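Local coordinates for group 3 allergen SMIPP-S Yv6023A04 (Sarcoptes scabiei type hominis, PDB 3H7O), which is a scabies mite paralogue of trypsin-like serine proteases that has become inactivated and is therefore probably devoid of proteolytic activity, at residues 55-59 and 100-106; 122-128 and 185-189; 166-172 and 207-213; 178-184 and 196-200. The protein carries 3 engineered substitutions. All blocks are in the same frame, centred on the assembly; numbering follows the deposited sequence.

Contact 1 of 4, residues 55-59 and 100-106; sequences IQYES and KLDGLKS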
loop_
_atom_site.group_PDB
_atom_site.type_symbol
_atom_site.label_atom_id
_atom_site.label_comp_id
_atom_site.label_asym_id
_atom_site.label_seq_id
_atom_site.Cartn_x
_atom_site.Cartn_y
_atom_site.Cartn_z
ATOM N N ILE A 55 -11.421 5.625 -4.343
ATOM C CA ILE A 55 -11.016 4.284 -3.938
ATOM C C ILE A 55 -11.680 3.260 -4.850
ATOM O O ILE A 55 -12.906 3.153 -4.873
ATOM C CB ILE A 55 -11.418 3.966 -2.464
ATOM C CG1 ILE A 55 -10.871 5.016 -1.486
ATOM C CG2 ILE A 55 -11.004 2.526 -2.074
ATOM C CD1 ILE A 55 -9.360 5.143 -1.460
ATOM N N GLN A 56 -10.863 2.515 -5.591
ATOM C CA GLN A 56 -11.348 1.419 -6.422
ATOM C C GLN A 56 -11.088 0.100 -5.698
ATOM O O GLN A 56 -9.957 -0.184 -5.281
ATOM C CB GLN A 56 -10.682 1.428 -7.804
ATOM C CG GLN A 56 -11.228 0.357 -8.769
ATOM C CD GLN A 56 -10.765 0.531 -10.213
ATOM O OE1 GLN A 56 -9.989 1.433 -10.536
ATOM N NE2 GLN A 56 -11.253 -0.340 -11.091
ATOM N N TYR A 57 -12.139 -0.699 -5.555
ATOM C CA TYR A 57 -12.058 -1.940 -4.791
ATOM C C TYR A 57 -12.792 -3.089 -5.474
ATOM O O TYR A 57 -13.506 -2.877 -6.455
ATOM C CB TYR A 57 -12.513 -1.728 -3.332
ATOM C CG TYR A 57 -13.932 -1.223 -3.104
ATOM C CD1 TYR A 57 -14.869 -2.019 -2.438
ATOM C CD2 TYR A 57 -14.325 0.058 -3.503
ATOM C CE1 TYR A 57 -16.172 -1.565 -2.198
ATOM C CE2 TYR A 57 -15.629 0.520 -3.271
ATOM C CZ TYR A 57 -16.544 -0.297 -2.616
ATOM O OH TYR A 57 -17.828 0.153 -2.379
ATOM N N GLU A 58 -12.574 -4.309 -4.977
ATOM C CA GLU A 58 -13.146 -5.535 -5.554
ATOM C C GLU A 58 -12.678 -5.793 -6.987
ATOM O O GLU A 58 -13.402 -6.397 -7.778
ATOM C CB GLU A 58 -14.685 -5.521 -5.485
ATOM C CG GLU A 58 -15.250 -5.345 -4.082
ATOM C CD GLU A 58 -16.744 -5.609 -3.988
ATOM O OE1 GLU A 58 -17.397 -5.822 -5.031
ATOM O OE2 GLU A 58 -17.267 -5.606 -2.853
ATOM N N SER A 59 -11.457 -5.361 -7.305
ATOM C CA SER A 59 -10.978 -5.340 -8.686
ATOM C C SER A 59 -9.805 -6.283 -8.944
ATOM O O SER A 59 -8.754 -6.180 -8.316
ATOM C CB SER A 59 -10.608 -3.907 -9.106
ATOM O OG SER A 59 -10.091 -3.879 -10.428
ATOM N N LYS A 100 -18.864 -0.507 0.234
ATOM C CA LYS A 100 -19.858 -1.578 0.267
ATOM C C LYS A 100 -19.165 -2.936 0.396
ATOM O O LYS A 100 -19.062 -3.697 -0.577
ATOM C CB LYS A 100 -20.733 -1.547 -0.994
ATOM C CG LYS A 100 -21.621 -0.321 -1.125
ATOM C CD LYS A 100 -22.588 -0.451 -2.297
ATOM C CE LYS A 100 -23.743 -1.392 -1.974
ATOM N NZ LYS A 100 -24.839 -1.289 -2.979
ATOM N N LEU A 101 -18.689 -3.233 1.603
ATOM C CA LEU A 101 -17.969 -4.477 1.859
ATOM C C LEU A 101 -18.918 -5.669 1.777
ATOM O O LEU A 101 -20.009 -5.651 2.350
ATOM C CB LEU A 101 -17.270 -4.435 3.219
ATOM C CG LEU A 101 -16.342 -3.255 3.531
ATOM C CD1 LEU A 101 -15.788 -3.380 4.941
ATOM C CD2 LEU A 101 -15.208 -3.145 2.519
ATOM N N ASP A 102 -18.504 -6.691 1.039
ATOM C CA ASP A 102 -19.307 -7.895 0.883
ATOM C C ASP A 102 -18.688 -9.080 1.626
ATOM O O ASP A 102 -19.230 -10.185 1.602
ATOM C CB ASP A 102 -19.505 -8.220 -0.604
ATOM C CG ASP A 102 -18.212 -8.619 -1.305
ATOM O OD1 ASP A 102 -17.135 -8.603 -0.670
ATOM O OD2 ASP A 102 -18.277 -8.956 -2.505
ATOM N N GLY A 103 -17.541 -8.838 2.265
ATOM C CA GLY A 103 -16.804 -9.867 3.005
ATOM C C GLY A 103 -16.178 -10.937 2.128
ATOM O O GLY A 103 -15.707 -11.959 2.629
ATOM N N LEU A 104 -16.171 -10.691 0.818
ATOM C CA LEU A 104 -15.722 -11.664 -0.174
ATOM C C LEU A 104 -14.692 -11.041 -1.126
ATOM O O LEU A 104 -13.507 -11.384 -1.087
ATOM C CB LEU A 104 -16.927 -12.215 -0.953
ATOM C CG LEU A 104 -18.069 -12.860 -0.152
ATOM C CD1 LEU A 104 -19.358 -12.959 -0.976
ATOM C CD2 LEU A 104 -17.670 -14.228 0.399
ATOM N N LYS A 105 -15.145 -10.124 -1.973
ATOM C CA LYS A 105 -14.246 -9.385 -2.856
ATOM C C LYS A 105 -13.636 -8.198 -2.124
ATOM O O LYS A 105 -12.591 -7.685 -2.526
ATOM C CB LYS A 105 -14.985 -8.901 -4.103
ATOM C CG LYS A 105 -15.416 -9.996 -5.064
ATOM C CD LYS A 105 -16.176 -9.383 -6.231
ATOM C CE LYS A 105 -16.310 -10.346 -7.387
ATOM N NZ LYS A 105 -16.664 -9.616 -8.637
ATOM N N SER A 106 -14.301 -7.762 -1.053
ATOM C CA SER A 106 -13.817 -6.654 -0.231
ATOM C C SER A 106 -13.984 -6.965 1.252
ATOM O O SER A 106 -15.095 -7.215 1.735
ATOM C CB SER A 106 -14.512 -5.341 -0.605
ATOM O OG SER A 106 -15.923 -5.488 -0.586
HETATM O O HOH W 1 -11.161 -4.961 -2.602
HETATM O O HOH W 2 -19.519 -7.688 -4.487
#
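Ser106 and Glu58 make the shortest bond of this contact, which fastens the connection leaving strand 91-95 to the end of strand 54-57, in the first barrel of the chymotrypsin fold. Ser106 OG donates to Glu58 OE2 at 2.6 Å, using the anti lone pair of that oxygen. Glu58 is suited to the job because its chain, with CG beside the backbone N (chi1 -57°), runs on extended and carries the carboxylate across to the serine. On the way the side chains of Glu58 and Lys105 cross at about a right angle, Glu58 CG 3.6 Å from Lys105 CB, so the stem of the lysine gives the glutamate apolar cover. Tyr57 supplies a second tie. Tyr57 OH accepts from Lys100 N at 2.9 Å in a nearly straight bond (167°), while Ser106 CB lies at the ring edge, 3.8 Å from Tyr57 CD1. One pairing looks unfavourable: Glu58 OE2 and Asp102 OD2 are like charges only 3.5 Å apart. A water that donates to both Glu58 OE1 and Asp102 OD2 probably eases this, as does Lys68, salt-bridged to Glu58 OE1. Behind the serine, Asp102 organises the loop. Asp102 N donates to Ser106 OG at 3.3 Å, so the hydroxyl accepts from its own loop and donates across the contact. Gly103 suits the turn with its positive phi (69°). Asp102 OD1 closes an Asx turn with Leu104 N at 2.7 Å, and Ser106 N, 3.0 Å from Asp102 OD1, approaches from the opposite face of the carboxylate plane.

Contact 2 of 4, residues 122-128 and 185-189; sequences SDVLVSG and DPTVQ
An antiparallel strand pairing joins 123-128 to 186-189 in the second barrel, with Leu125 and Val188 as its hydrogen-bonded pair: Leu125 N to Val188 O and Val188 N to Leu125 O both measure 2.8 Å. Two residues on, Ser127 N reaches Pro186 O at 3.2 Å; a proline, which has no N-H to give, fits because this pairing uses its carbonyl. Between these bonds Val126 and Thr187 form a non-hydrogen-bonded pair, their side chains side by side and directed to the face where Phe211 lies. Leu125 and Val188 likewise run side by side on the other face, with Leu125 CB 3.9 Å from Val188 CG2. Val124, Val126, Thr187 and Val188 are beta-branched, as suits extended backbone. Thr187 turns its methyl, anti to the backbone N, to Val124, the gap from Thr187 CG2 to Val124 CB being 3.6 Å. At the far end the backbone pairing gives way to a side chain. Gln189, extended beyond CG, sends NE2 to Asp123 O at 3.0 Å, nearly straight (168°), with the acceptor in the amide plane but the donor 44° above the carbonyl plane. A weak bond also runs from NE2 to Ser122 OG, whose stronger partner is Lys119 O. At the other end Gly128 CA comes 3.5 Å from Asp185 OD2, too close for a side chain directed that way. Asp185 directly follows the Gly-Asp-Ala-Gly segment, so strand 186-189 leads out of what corresponds to the nucleophile loop, in the second barrel of the chymotrypsin fold.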
loop_
_atom_site.group_PDB
_atom_site.type_symbol
_atom_site.label_atom_id
_atom_site.label_comp_id
_atom_site.label_asym_id
_atom_site.label_seq_id
_atom_site.Cartn_x
_atom_site.Cartn_y
_atom_site.Cartn_z
ATOM N N SER A 122 11.147 -14.899 6.921
ATOM C CA SER A 122 9.743 -15.243 6.694
ATOM C C SER A 122 9.225 -14.555 5.435
ATOM O O SER A 122 9.843 -13.615 4.932
ATOM C CB SER A 122 8.874 -14.880 7.905
ATOM O OG SER A 122 8.675 -13.480 8.011
ATOM N N ASP A 123 8.096 -15.034 4.926
ATOM C CA ASP A 123 7.489 -14.453 3.740
ATOM C C ASP A 123 6.422 -13.421 4.083
ATOM O O ASP A 123 5.687 -13.577 5.058
ATOM C CB ASP A 123 6.891 -15.543 2.847
ATOM C CG ASP A 123 7.941 -16.263 2.019
ATOM O OD1 ASP A 123 9.103 -15.799 1.971
ATOM O OD2 ASP A 123 7.595 -17.296 1.406
ATOM N N VAL A 124 6.372 -12.360 3.283
ATOM C CA VAL A 124 5.252 -11.421 3.290
ATOM C C VAL A 124 4.632 -11.373 1.898
ATOM O O VAL A 124 5.336 -11.495 0.890
ATOM C CB VAL A 124 5.654 -9.990 3.757
ATOM C CG1 VAL A 124 5.998 -9.981 5.247
ATOM C CG2 VAL A 124 6.804 -9.426 2.919
ATOM N N LEU A 125 3.314 -11.216 1.847
ATOM C CA LEU A 125 2.592 -11.201 0.585
ATOM C C LEU A 125 2.197 -9.771 0.254
ATOM O O LEU A 125 1.394 -9.158 0.961
ATOM C CB LEU A 125 1.356 -12.118 0.657
ATOM C CG LEU A 125 0.432 -12.256 -0.568
ATOM C CD1 LEU A 125 1.104 -13.022 -1.703
ATOM C CD2 LEU A 125 -0.879 -12.943 -0.181
ATOM N N VAL A 126 2.783 -9.238 -0.813
ATOM C CA VAL A 126 2.446 -7.904 -1.294
ATOM C C VAL A 126 1.460 -8.057 -2.452
ATOM O O VAL A 126 1.607 -8.962 -3.266
ATOM C CB VAL A 126 3.721 -7.101 -1.710
ATOM C CG1 VAL A 126 4.497 -7.802 -2.827
ATOM C CG2 VAL A 126 3.370 -5.664 -2.102
ATOM N N SER A 127 0.442 -7.201 -2.498
ATOM C CA SER A 127 -0.513 -7.215 -3.609
ATOM C C SER A 127 -0.814 -5.797 -4.091
ATOM O O SER A 127 -0.790 -4.842 -3.309
ATOM C CB SER A 127 -1.805 -7.938 -3.214
ATOM O OG SER A 127 -2.446 -7.277 -2.133
ATOM N N GLY A 128 -1.094 -5.671 -5.384
ATOM C CA GLY A 128 -1.346 -4.373 -5.994
ATOM C C GLY A 128 -1.290 -4.414 -7.509
ATOM O O GLY A 128 -1.270 -5.490 -8.112
ATOM N N ASP A 185 0.901 -0.410 -1.398
ATOM C CA ASP A 185 0.451 -1.805 -1.528
ATOM C C ASP A 185 0.372 -2.510 -0.172
ATOM O O ASP A 185 1.322 -2.458 0.609
ATOM C CB ASP A 185 1.373 -2.618 -2.444
ATOM C CG ASP A 185 1.079 -2.425 -3.926
ATOM O OD1 ASP A 185 0.301 -1.521 -4.311
ATOM O OD2 ASP A 185 1.660 -3.194 -4.723
ATOM N N PRO A 186 -0.769 -3.170 0.112
ATOM C CA PRO A 186 -0.873 -3.936 1.351
ATOM C C PRO A 186 0.116 -5.091 1.350
ATOM O O PRO A 186 0.339 -5.722 0.308
ATOM C CB PRO A 186 -2.317 -4.457 1.335
ATOM C CG PRO A 186 -2.748 -4.392 -0.098
ATOM C CD PRO A 186 -2.004 -3.227 -0.690
ATOM N N THR A 187 0.727 -5.336 2.504
ATOM C CA THR A 187 1.686 -6.416 2.651
ATOM C C THR A 187 1.320 -7.210 3.894
ATOM O O THR A 187 1.270 -6.670 5.007
ATOM C CB THR A 187 3.128 -5.889 2.697
ATOM O OG1 THR A 187 3.306 -4.912 1.661
ATOM C CG2 THR A 187 4.110 -7.019 2.467
ATOM N N VAL A 188 1.035 -8.493 3.692
ATOM C CA VAL A 188 0.394 -9.288 4.735
ATOM C C VAL A 188 1.143 -10.560 5.108
ATOM O O VAL A 188 2.020 -11.034 4.378
ATOM C CB VAL A 188 -1.088 -9.661 4.370
ATOM C CG1 VAL A 188 -1.947 -8.413 4.178
ATOM C CG2 VAL A 188 -1.152 -10.560 3.137
ATOM N N GLN A 189 0.795 -11.080 6.279
ATOM C CA GLN A 189 1.051 -12.464 6.645
ATOM C C GLN A 189 -0.298 -13.017 7.094
ATOM O O GLN A 189 -0.927 -12.476 8.014
ATOM C CB GLN A 189 2.110 -12.559 7.741
ATOM C CG GLN A 189 3.500 -12.160 7.256
ATOM C CD GLN A 189 4.573 -12.285 8.319
ATOM O OE1 GLN A 189 4.373 -11.909 9.476
ATOM N NE2 GLN A 189 5.731 -12.799 7.923
#

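Contact 3 of 4, residues 166-172 and 207-213; sequences LQVFCAQ and APEVFTK
Phe169 and Phe211 bond to each other through both their backbones, Phe169 N to Phe211 O and Phe211 N to Phe169 O each at 2.9 Å. Ala171 and Glu209 form a second such pair, and Lys213 N continues the antiparallel register to Gln167 O at 2.8 Å (169°). Glu209 turns its carboxylate away, to Arg203 and to Leu178 N. On one face of the sheet the two phenylalanines pack together. With its CG between the backbone N and the carbonyl carbon (chi1 69°), Phe169 swings its ring under Phe211, whose CB sits over the ring face, 3.8 Å from the centroid. The rings themselves are near parallel (17°) but slid apart, so this is a CH-pi contact more than a stack. The small Ala171 fits beside them, its CB 3.7 Å from Phe211 CE2. On the opposite face Cys170 SG lies 3.8 Å from Val210 CG2, and Val168 CB meets Val210 CG1 at 3.8 Å. Beyond Ala171, the side chain of Gln172 crosses that of Pro208 at a slant and gives its NE2 to Gly206 O. Cys170 is also disulfide-bonded to Cys155 of helix 152-159, a link between helix and strand characteristic of the second barrel of chymotrypsin-like proteases.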
loop_
_atom_site.group_PDB
_atom_site.type_symbol
_atom_site.label_atom_id
_atom_site.label_comp_id
_atom_site.label_asym_id
_atom_site.label_seq_id
_atom_site.Cartn_x
_atom_site.Cartn_y
_atom_site.Cartn_z
ATOM N N LEU A 166 13.325 4.120 11.328
ATOM C CA LEU A 166 13.235 2.975 12.224
ATOM C C LEU A 166 11.959 2.168 11.987
ATOM O O LEU A 166 11.879 0.995 12.356
ATOM C CB LEU A 166 13.286 3.450 13.683
ATOM C CG LEU A 166 14.621 4.007 14.187
ATOM C CD1 LEU A 166 14.421 4.827 15.462
ATOM C CD2 LEU A 166 15.616 2.880 14.425
ATOM N N GLN A 167 10.967 2.798 11.361
ATOM C CA GLN A 167 9.644 2.202 11.233
ATOM C C GLN A 167 9.421 1.509 9.886
ATOM O O GLN A 167 8.338 1.591 9.304
ATOM C CB GLN A 167 8.560 3.254 11.500
ATOM C CG GLN A 167 8.491 3.737 12.953
ATOM C CD GLN A 167 9.562 4.751 13.306
ATOM O OE1 GLN A 167 9.981 5.550 12.468
ATOM N NE2 GLN A 167 10.006 4.729 14.559
ATOM N N VAL A 168 10.451 0.823 9.400
ATOM C CA VAL A 168 10.357 0.079 8.144
ATOM C C VAL A 168 10.911 -1.341 8.285
ATOM O O VAL A 168 11.609 -1.657 9.249
ATOM C CB VAL A 168 11.069 0.809 6.955
ATOM C CG1 VAL A 168 10.445 2.186 6.689
ATOM C CG2 VAL A 168 12.582 0.916 7.173
ATOM N N PHE A 169 10.560 -2.199 7.332
ATOM C CA PHE A 169 11.285 -3.440 7.112
ATOM C C PHE A 169 11.508 -3.610 5.616
ATOM O O PHE A 169 10.863 -2.940 4.793
ATOM C CB PHE A 169 10.575 -4.661 7.728
ATOM C CG PHE A 169 9.292 -5.043 7.040
ATOM C CD1 PHE A 169 8.076 -4.513 7.462
ATOM C CD2 PHE A 169 9.294 -5.948 5.981
ATOM C CE1 PHE A 169 6.883 -4.867 6.828
ATOM C CE2 PHE A 169 8.103 -6.309 5.339
ATOM C CZ PHE A 169 6.901 -5.773 5.765
ATOM N N CYS A 170 12.432 -4.494 5.269
ATOM C CA CYS A 170 12.745 -4.750 3.871
ATOM C C CYS A 170 12.465 -6.193 3.500
ATOM O O CYS A 170 12.558 -7.091 4.338
ATOM C CB CYS A 170 14.201 -4.399 3.580
ATOM S SG CYS A 170 14.616 -2.668 3.863
ATOM N N ALA A 171 12.124 -6.407 2.232
ATOM C CA ALA A 171 11.848 -7.737 1.715
ATOM C C ALA A 171 12.206 -7.798 0.232
ATOM O O ALA A 171 12.195 -6.776 -0.461
ATOM C CB ALA A 171 10.385 -8.106 1.943
ATOM N N GLN A 172 12.532 -8.993 -0.249
ATOM C CA GLN A 172 12.976 -9.156 -1.633
ATOM C C GLN A 172 12.729 -10.565 -2.158
ATOM O O GLN A 172 12.784 -11.538 -1.407
ATOM C CB GLN A 172 14.468 -8.802 -1.757
ATOM C CG GLN A 172 14.959 -8.575 -3.188
ATOM C CD GLN A 172 16.333 -7.926 -3.249
ATOM O OE1 GLN A 172 17.078 -7.923 -2.271
ATOM N NE2 GLN A 172 16.672 -7.373 -4.405
ATOM N N ALA A 207 18.258 -3.131 -5.259
ATOM C CA ALA A 207 17.829 -2.839 -3.887
ATOM C C ALA A 207 16.599 -3.647 -3.470
ATOM O O ALA A 207 15.718 -3.911 -4.294
ATOM C CB ALA A 207 17.552 -1.348 -3.717
ATOM N N PRO A 208 16.524 -4.024 -2.180
ATOM C CA PRO A 208 15.314 -4.679 -1.689
ATOM C C PRO A 208 14.145 -3.702 -1.679
ATOM O O PRO A 208 14.349 -2.489 -1.755
ATOM C CB PRO A 208 15.668 -5.062 -0.245
ATOM C CG PRO A 208 17.153 -4.885 -0.121
ATOM C CD PRO A 208 17.519 -3.832 -1.107
ATOM N N GLU A 209 12.931 -4.234 -1.601
ATOM C CA GLU A 209 11.746 -3.407 -1.427
ATOM C C GLU A 209 11.658 -2.948 0.026
ATOM O O GLU A 209 12.075 -3.668 0.935
ATOM C CB GLU A 209 10.481 -4.173 -1.837
ATOM C CG GLU A 209 10.487 -4.699 -3.282
ATOM C CD GLU A 209 10.560 -3.598 -4.345
ATOM O OE1 GLU A 209 10.148 -2.448 -4.071
ATOM O OE2 GLU A 209 11.014 -3.892 -5.472
ATOM N N VAL A 210 11.126 -1.746 0.235
ATOM C CA VAL A 210 10.961 -1.200 1.582
ATOM C C VAL A 210 9.484 -1.044 1.907
ATOM O O VAL A 210 8.688 -0.627 1.059
ATOM C CB VAL A 210 11.700 0.154 1.759
ATOM C CG1 VAL A 210 11.486 0.727 3.177
ATOM C CG2 VAL A 210 13.185 -0.022 1.500
ATOM N N PHE A 211 9.134 -1.388 3.141
ATOM C CA PHE A 211 7.756 -1.357 3.609
ATOM C C PHE A 211 7.691 -0.621 4.926
ATOM O O PHE A 211 8.497 -0.871 5.818
ATOM C CB PHE A 211 7.230 -2.781 3.799
ATOM C CG PHE A 211 7.250 -3.600 2.542
ATOM C CD1 PHE A 211 6.152 -3.608 1.691
ATOM C CD2 PHE A 211 8.378 -4.342 2.194
ATOM C CE1 PHE A 211 6.170 -4.351 0.507
ATOM C CE2 PHE A 211 8.408 -5.086 1.016
ATOM C CZ PHE A 211 7.298 -5.092 0.175
ATOM N N THR A 212 6.738 0.295 5.041
ATOM C CA THR A 212 6.448 0.935 6.313
ATOM C C THR A 212 5.861 -0.127 7.236
ATOM O O THR A 212 4.910 -0.821 6.870
ATOM C CB THR A 212 5.461 2.106 6.143
ATOM O OG1 THR A 212 6.052 3.102 5.301
ATOM C CG2 THR A 212 5.125 2.733 7.494
ATOM N N LYS A 213 6.451 -0.250 8.420
ATOM C CA LYS A 213 6.060 -1.250 9.397
ATOM C C LYS A 213 4.757 -0.835 10.084
ATOM O O LYS A 213 4.734 0.103 10.880
ATOM C CB LYS A 213 7.200 -1.433 10.404
ATOM C CG LYS A 213 7.020 -2.555 11.412
ATOM C CD LYS A 213 8.360 -3.000 12.004
ATOM C CE LYS A 213 9.199 -1.829 12.515
ATOM N NZ LYS A 213 10.041 -2.220 13.685
#

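Contact 4 of 4, residues 178-184 and 196-200; sequences LESGDAG and VAAYF
Gly184 N donates to Ala197 O at 2.8 Å in an almost straight bond (174°), the one hydrogen bond joining the loop 178-184 to segment 196-200. Before it the loop makes a short 3-10 turn over 180-182, and Gly184 then takes a positive phi (86°) in which a CB would be jammed against the preceding carbonyl oxygen. Asp182 braces the turn from within, Asp182 OD2 accepting from Glu179 N at 2.8 Å. The sequence Gly-Asp-Ala-Gly matches the Gly-Asp-Ser-Gly motif of chymotrypsin-like proteases, so Ala183 probably stands where the nucleophilic serine would be, its CB 4.2 Å from Tyr199 CB. Segments 178-184 and 196-200 probably correspond to two of the walls of the primary specificity pocket in that family, and here Tyr199 spans the interval. With CG anti to its N (chi1 -173°) the ring is laid flat against the loop: Ser180 CA sits over its centre, 3.6 Å from the centroid, and Glu179 C is over the same face nearer the rim. Leu178 O comes to the ring edge, 3.5 Å from Tyr199 CE1. This is consistent with an obstructed pocket. Deeper in, the small Ala197 tucks its CB 3.3 Å from Asp182 O, with Leu178 CD1 4.1 Å from Ala197 CB.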
loop_
_atom_site.group_PDB
_atom_site.type_symbol
_atom_site.label_atom_id
_atom_site.label_comp_id
_atom_site.label_asym_id
_atom_site.label_seq_id
_atom_site.Cartn_x
_atom_site.Cartn_y
_atom_site.Cartn_z
ATOM N N LEU A 178 8.891 -4.005 -7.410
ATOM C CA LEU A 178 7.681 -3.190 -7.364
ATOM C C LEU A 178 7.871 -1.938 -8.216
ATOM O O LEU A 178 9.005 -1.516 -8.471
ATOM C CB LEU A 178 7.324 -2.813 -5.916
ATOM C CG LEU A 178 7.144 -3.944 -4.892
ATOM C CD1 LEU A 178 6.846 -3.391 -3.501
ATOM C CD2 LEU A 178 6.070 -4.935 -5.307
ATOM N N GLU A 179 6.761 -1.359 -8.662
ATOM C CA GLU A 179 6.785 -0.125 -9.445
ATOM C C GLU A 179 6.335 1.063 -8.592
ATOM O O GLU A 179 5.867 0.882 -7.467
ATOM C CB GLU A 179 5.903 -0.268 -10.688
ATOM C CG GLU A 179 6.492 -1.177 -11.765
ATOM C CD GLU A 179 5.528 -1.465 -12.910
ATOM O OE1 GLU A 179 4.362 -1.013 -12.869
ATOM O OE2 GLU A 179 5.941 -2.160 -13.859
ATOM N N SER A 180 6.473 2.275 -9.125
ATOM C CA SER A 180 6.083 3.478 -8.385
ATOM C C SER A 180 4.612 3.443 -7.959
ATOM O O SER A 180 4.272 3.908 -6.877
ATOM C CB SER A 180 6.385 4.742 -9.191
ATOM O OG SER A 180 5.527 4.838 -10.310
ATOM N N GLY A 181 3.756 2.877 -8.810
ATOM C CA GLY A 181 2.334 2.689 -8.501
ATOM C C GLY A 181 2.051 1.667 -7.411
ATOM O O GLY A 181 0.915 1.559 -6.933
ATOM N N ASP A 182 3.079 0.918 -7.009
ATOM C CA ASP A 182 2.948 -0.058 -5.930
ATOM C C ASP A 182 3.151 0.537 -4.533
ATOM O O ASP A 182 3.032 -0.170 -3.534
ATOM C CB ASP A 182 3.888 -1.249 -6.149
ATOM C CG ASP A 182 3.406 -2.174 -7.249
ATOM O OD1 ASP A 182 2.254 -2.654 -7.161
ATOM O OD2 ASP A 182 4.180 -2.427 -8.197
ATOM N N ALA A 183 3.462 1.831 -4.466
ATOM C CA ALA A 183 3.474 2.541 -3.191
ATOM C C ALA A 183 2.103 2.366 -2.553
ATOM O O ALA A 183 1.082 2.474 -3.234
ATOM C CB ALA A 183 3.774 4.017 -3.396
ATOM N N GLY A 184 2.080 2.075 -1.256
ATOM C CA GLY A 184 0.823 1.881 -0.552
ATOM C C GLY A 184 0.261 0.469 -0.619
ATOM O O GLY A 184 -0.745 0.175 0.033
ATOM N N VAL A 196 3.009 -1.556 4.647
ATOM C CA VAL A 196 2.496 -0.741 3.552
ATOM C C VAL A 196 3.710 -0.432 2.689
ATOM O O VAL A 196 4.688 0.138 3.181
ATOM C CB VAL A 196 1.879 0.593 4.061
ATOM C CG1 VAL A 196 1.454 1.479 2.896
ATOM C CG2 VAL A 196 0.694 0.327 4.982
ATOM N N ALA A 197 3.664 -0.821 1.415
ATOM C CA ALA A 197 4.819 -0.641 0.537
ATOM C C ALA A 197 5.248 0.821 0.425
ATOM O O ALA A 197 4.420 1.721 0.249
ATOM C CB ALA A 197 4.555 -1.232 -0.842
ATOM N N ALA A 198 6.551 1.041 0.564
ATOM C CA ALA A 198 7.163 2.324 0.267
ATOM C C ALA A 198 7.757 2.217 -1.126
ATOM O O ALA A 198 7.905 1.108 -1.653
ATOM C CB ALA A 198 8.243 2.643 1.293
ATOM N N TYR A 199 8.064 3.357 -1.741
ATOM C CA TYR A 199 8.785 3.360 -3.008
ATOM C C TYR A 199 9.730 4.549 -3.112
ATOM O O TYR A 199 9.321 5.699 -2.934
ATOM C CB TYR A 199 7.831 3.314 -4.212
ATOM C CG TYR A 199 8.558 3.153 -5.532
ATOM C CD1 TYR A 199 8.902 1.891 -6.012
ATOM C CD2 TYR A 199 8.921 4.267 -6.289
ATOM C CE1 TYR A 199 9.581 1.740 -7.217
ATOM C CE2 TYR A 199 9.594 4.127 -7.495
ATOM C CZ TYR A 199 9.920 2.865 -7.952
ATOM O OH TYR A 199 10.589 2.734 -9.143
ATOM N N PHE A 200 10.994 4.253 -3.402
ATOM C CA PHE A 200 12.024 5.266 -3.581
ATOM C C PHE A 200 12.526 5.238 -5.024
ATOM O O PHE A 200 13.264 4.330 -5.405
ATOM C CB PHE A 200 13.180 5.037 -2.601
ATOM C CG PHE A 200 12.808 5.260 -1.167
ATOM C CD1 PHE A 200 13.016 6.500 -0.566
ATOM C CD2 PHE A 200 12.237 4.235 -0.414
ATOM C CE1 PHE A 200 12.667 6.714 0.763
ATOM C CE2 PHE A 200 11.882 4.440 0.912
ATOM C CZ PHE A 200 12.099 5.682 1.502
#

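How the contacts relate
From the N terminus, contact 1 comes first and closes a loop wholly within the first barrel, bringing back the chain after strands 68-78 and 91-95; it touches none of the others and lies in series with them, its centre about 27 Å from that of contact 3. The remaining three interlock in the second barrel. Contact 2 opens at 122-128 and crosses contacts 3 and 4: 166-172 and 178-184 lie between its two segments and find their partners after 185-189. Contact 4 closes a short loop holding strand 186-189 and the start of strand 192-197, and falls between the segments of contact 3. All three meet around Phe211, and probable hydrogen bonds such as Thr212 N to Val196 O (2.8 Å) join contacts 3 and 4.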